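Local structure of diaminobutyrate-pyruvate transaminase and L-2,4-diaminobutyrate decarboxylase (Vibrio parahaemolyticus, 2QMA) at residues M173-A178 and A261-A266; I205-S208 and T214-K217. The protein probably decarboxylates L-2,4-diaminobutyrate with pyridoxal phosphate through this C-terminal domain, and as a whole probably also acts as a diaminobutyrate-pyruvate transaminase. All blocks are in the same frame, centred on the assembly; numbering follows the deposited sequence.

Interaction 1 of 2, residues M173-A178 and A261-A266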
loop_
_atom_site.group_PDB
_atom_site.type_symbol
_atom_site.label_atom_id
_atom_site.label_comp_id
_atom_site.label_asym_id
_atom_site.label_seq_id
_atom_site.Cartn_x
_atom_site.Cartn_y
_atom_site.Cartn_z
HETATM N N MSE A 173 2.735 -6.165 -11.385
HETATM C CA MSE A 173 4.183 -6.101 -11.502
HETATM C C MSE A 173 4.750 -7.323 -12.219
HETATM O O MSE A 173 5.582 -7.171 -13.075
HETATM C CB MSE A 173 4.821 -5.918 -10.145
HETATM C CG MSE A 173 4.869 -4.468 -9.750
HETATM SE SE MSE A 173 5.635 -4.297 -8.044
HETATM C CE MSE A 173 6.991 -5.720 -8.072
ATOM N N GLY A 174 4.269 -8.525 -11.882
ATOM C CA GLY A 174 4.717 -9.758 -12.561
ATOM C C GLY A 174 4.485 -9.632 -14.068
ATOM O O GLY A 174 5.376 -9.921 -14.875
ATOM N N LEU A 175 3.300 -9.188 -14.457
ATOM C CA LEU A 175 2.969 -9.078 -15.873
ATOM C C LEU A 175 3.647 -7.905 -16.570
ATOM O O LEU A 175 3.956 -7.993 -17.762
ATOM C CB LEU A 175 1.449 -9.018 -16.066
ATOM C CG LEU A 175 0.725 -10.317 -15.671
ATOM C CD1 LEU A 175 -0.780 -10.078 -15.609
ATOM C CD2 LEU A 175 1.013 -11.464 -16.617
HETATM N N MSE A 176 3.854 -6.802 -15.859
HETATM C CA MSE A 176 4.680 -5.718 -16.417
HETATM C C MSE A 176 6.120 -6.194 -16.648
HETATM O O MSE A 176 6.728 -5.865 -17.662
HETATM C CB MSE A 176 4.753 -4.499 -15.497
HETATM C CG MSE A 176 5.315 -3.294 -16.243
HETATM SE SE MSE A 176 5.422 -1.839 -14.990
HETATM C CE MSE A 176 3.541 -1.874 -14.644
ATOM N N LEU A 177 6.686 -6.953 -15.710
ATOM C CA LEU A 177 8.048 -7.512 -15.954
ATOM C C LEU A 177 8.023 -8.360 -17.217
ATOM O O LEU A 177 8.917 -8.263 -18.053
ATOM C CB LEU A 177 8.610 -8.314 -14.772
ATOM C CG LEU A 177 8.917 -7.435 -13.550
ATOM C CD1 LEU A 177 9.248 -8.364 -12.369
ATOM C CD2 LEU A 177 10.027 -6.436 -13.847
ATOM N N ALA A 178 6.968 -9.152 -17.371
ATOM C CA ALA A 178 6.840 -10.024 -18.565
ATOM C C ALA A 178 6.785 -9.193 -19.845
ATOM O O ALA A 178 7.392 -9.558 -20.824
ATOM C CB ALA A 178 5.611 -10.914 -18.445
ATOM N N ALA A 261 3.020 -14.274 -22.262
ATOM C CA ALA A 261 2.890 -14.592 -20.856
ATOM C C ALA A 261 1.667 -15.449 -20.607
ATOM O O ALA A 261 0.647 -15.309 -21.296
ATOM C CB ALA A 261 2.747 -13.300 -19.989
ATOM N N ILE A 262 1.750 -16.224 -19.538
ATOM C CA ILE A 262 0.603 -17.113 -19.217
ATOM C C ILE A 262 0.396 -17.069 -17.723
ATOM O O ILE A 262 1.364 -17.185 -16.972
ATOM C CB ILE A 262 0.821 -18.592 -19.727
ATOM C CG1 ILE A 262 -0.456 -19.409 -19.426
ATOM C CG2 ILE A 262 2.068 -19.223 -19.119
ATOM C CD1 ILE A 262 -0.645 -20.655 -20.363
ATOM N N VAL A 263 -0.858 -16.928 -17.286
ATOM C CA VAL A 263 -1.108 -16.874 -15.875
ATOM C C VAL A 263 -1.638 -18.227 -15.373
ATOM O O VAL A 263 -2.706 -18.693 -15.834
ATOM C CB VAL A 263 -2.072 -15.706 -15.506
ATOM C CG1 VAL A 263 -2.410 -15.728 -14.030
ATOM C CG2 VAL A 263 -1.429 -14.343 -15.889
ATOM N N GLY A 264 -0.900 -18.842 -14.442
ATOM C CA GLY A 264 -1.407 -20.032 -13.745
ATOM C C GLY A 264 -2.024 -19.604 -12.425
ATOM O O GLY A 264 -1.375 -18.907 -11.651
ATOM N N THR A 265 -3.253 -19.997 -12.136
ATOM C CA THR A 265 -3.894 -19.461 -10.887
ATOM C C THR A 265 -3.822 -20.582 -9.833
ATOM O O THR A 265 -4.273 -21.694 -10.113
ATOM C CB THR A 265 -5.356 -18.921 -11.123
ATOM O OG1 THR A 265 -5.314 -17.864 -12.105
ATOM C CG2 THR A 265 -5.983 -18.352 -9.843
ATOM N N ALA A 266 -3.185 -20.321 -8.689
ATOM C CA ALA A 266 -3.125 -21.276 -7.586
ATOM C C ALA A 266 -4.136 -20.846 -6.538
ATOM O O ALA A 266 -3.799 -20.154 -5.580
ATOM C CB ALA A 266 -1.639 -21.428 -6.981
#
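L175 and V263 make the central apolar contact between helix 167-187 and strand 258-265: methyl CD2 of L175 meets CG2 of V263 at 3.8 Å, the two side chains crossing at about a right angle. The same leucine methyl also reaches CB of A261, 4.2 Å away, and so rests on A261 and V263, two residues apart on the strand and on the same face of it. L175 gets there because its CG stands opposite the carbonyl carbon (chi1 -66°). One turn on, methyl meets methyl: A178 CB lies 4.0 Å from A261 CB, and here the backbones come closest, with CA atoms 6.5 Å apart.

Helix and strand run nearly antiparallel, at 158°, the axes of these short segments coming within 9.6 Å, a helix laid on one face of the large mixed sheet of the pyridoxal-dependent decarboxylase domain. I262 turns to the other side of the strand, where it packs on M289 and M291. Around this patch L175 also touches M222 and A178 touches W290.

With methyl groups as the contacting atoms and all four residues buried, this interface should rest on close fit and exclusion of water, while backbone bonds hold the strand within its sheet.

Interaction 2 of 2, residues I205-S208 and T214-K217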
loop_
_atom_site.group_PDB
_atom_site.type_symbol
_atom_site.label_atom_id
_atom_site.label_comp_id
_atom_site.label_asym_id
_atom_site.label_seq_id
_atom_site.Cartn_x
_atom_site.Cartn_y
_atom_site.Cartn_z
ATOM N N ILE A 205 -1.590 -12.139 -23.419
ATOM C CA ILE A 205 -1.448 -12.816 -22.145
ATOM C C ILE A 205 -2.542 -13.902 -22.101
ATOM O O ILE A 205 -3.744 -13.639 -22.310
ATOM C CB ILE A 205 -1.693 -11.862 -20.988
ATOM C CG1 ILE A 205 -0.731 -10.660 -21.036
ATOM C CG2 ILE A 205 -1.725 -12.637 -19.625
ATOM C CD1 ILE A 205 -1.247 -9.419 -20.225
ATOM N N VAL A 206 -2.111 -15.126 -21.856
ATOM C CA VAL A 206 -3.013 -16.256 -21.823
ATOM C C VAL A 206 -3.428 -16.515 -20.360
ATOM O O VAL A 206 -2.577 -16.549 -19.449
ATOM C CB VAL A 206 -2.309 -17.543 -22.427
ATOM C CG1 VAL A 206 -3.279 -18.731 -22.362
ATOM C CG2 VAL A 206 -1.767 -17.298 -23.824
ATOM N N CYS A 207 -4.727 -16.634 -20.117
ATOM C CA CYS A 207 -5.230 -16.995 -18.787
ATOM C C CYS A 207 -6.542 -17.786 -18.916
ATOM O O CYS A 207 -7.044 -17.990 -20.019
ATOM C CB CYS A 207 -5.417 -15.741 -17.922
ATOM S SG CYS A 207 -6.672 -14.648 -18.513
ATOM N N SER A 208 -7.069 -18.259 -17.800
ATOM C CA SER A 208 -8.303 -19.041 -17.841
ATOM C C SER A 208 -9.464 -18.086 -17.641
ATOM O O SER A 208 -9.283 -16.951 -17.190
ATOM C CB SER A 208 -8.300 -20.163 -16.820
ATOM O OG SER A 208 -8.732 -19.732 -15.555
ATOM N N THR A 214 -7.745 -8.928 -12.167
ATOM C CA THR A 214 -6.565 -8.070 -12.199
ATOM C C THR A 214 -5.640 -8.446 -13.380
ATOM O O THR A 214 -4.668 -7.729 -13.633
ATOM C CB THR A 214 -5.749 -8.002 -10.862
ATOM O OG1 THR A 214 -5.439 -9.324 -10.389
ATOM C CG2 THR A 214 -6.522 -7.220 -9.773
ATOM N N VAL A 215 -5.923 -9.537 -14.098
ATOM C CA VAL A 215 -5.168 -9.807 -15.365
ATOM C C VAL A 215 -5.584 -8.808 -16.450
ATOM O O VAL A 215 -4.749 -8.159 -17.051
ATOM C CB VAL A 215 -5.250 -11.292 -15.909
ATOM C CG1 VAL A 215 -4.463 -11.454 -17.228
ATOM C CG2 VAL A 215 -4.729 -12.298 -14.886
ATOM N N GLN A 216 -6.887 -8.720 -16.716
ATOM C CA GLN A 216 -7.423 -7.730 -17.642
ATOM C C GLN A 216 -7.054 -6.312 -17.149
ATOM O O GLN A 216 -6.609 -5.479 -17.926
ATOM C CB GLN A 216 -8.940 -7.883 -17.707
ATOM C CG GLN A 216 -9.371 -9.146 -18.418
ATOM C CD GLN A 216 -9.350 -10.464 -17.585
ATOM O OE1 GLN A 216 -8.740 -10.590 -16.515
ATOM N NE2 GLN A 216 -10.042 -11.455 -18.111
ATOM N N LYS A 217 -7.215 -6.063 -15.843
ATOM C CA LYS A 217 -6.984 -4.702 -15.304
ATOM C C LYS A 217 -5.494 -4.383 -15.425
ATOM O O LYS A 217 -5.119 -3.256 -15.739
ATOM C CB LYS A 217 -7.426 -4.582 -13.842
ATOM C CG LYS A 217 -8.921 -4.746 -13.641
ATOM C CD LYS A 217 -9.318 -4.490 -12.196
ATOM C CE LYS A 217 -10.155 -3.228 -12.075
ATOM N NZ LYS A 217 -10.889 -3.189 -10.749
HETATM O O HOH W 1 -9.940 -14.231 -16.196
#
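A water bridges the segments: it donates to the backbone oxygen of S208 at 3.0 Å and accepts a weak, long bond from Q216 NE2 at 3.4 Å, a loose link between the last residue of strand 203-208 and the first turn of helix 214-221. Q216 starts out facing away from the strand, but a bend at chi2 (81°) folds its amide back to the water.

The apolar contact is made by V215, whose side chain starts out toward the strand. Its CG1, anti to the backbone N (chi1 179°), is the methyl that does the touching. It meets CG2 of I205 at 3.8 Å, the two branched side chains sliding past each other in opposite directions, and SG of C207 at 4.1 Å. One methyl thus bears on two residues, I205 and C207, that extend from the same face of the strand. C207 and Q216 also pack on V229 of the neighbouring strand 229-232.

Strand 203-208, helix 214-221 and strand 229-232 form a beta-alpha-beta crossover, in which the helix lies over the sheet between two neighbouring parallel strands. V206 turns to the other face of the sheet. C207 and V215 are the residues nearest in backbone, their CA atoms 8.0 Å apart.

The turn joining strand to helix is tied by side-chain bonds: S208 OG bonds K210 N, and S208 N bonds S211 OG. At the start of the helix T214 OG1 is held by H212 ND1 and by N171 ND2, the latter from helix 167-187.

Interactions 1 and 2 are neighbours, their centres 8 Å apart, and they share one sheet. Strands 258-265 and 203-208 lie side by side in it, joined by probable hydrogen bonds from V263 N to V206 O and from V206 N to A261 O, both 2.8 Å. V263 of interaction 1 also touches V215 of interaction 2, which joins the two on one face of the sheet. Along the chain, interaction 2 is nested inside the loop that interaction 1 closes. Both are packing contacts of helices on the large sheet, within the decarboxylase domain and away from K325, the predicted attachment point of the cofactor, which carries none here.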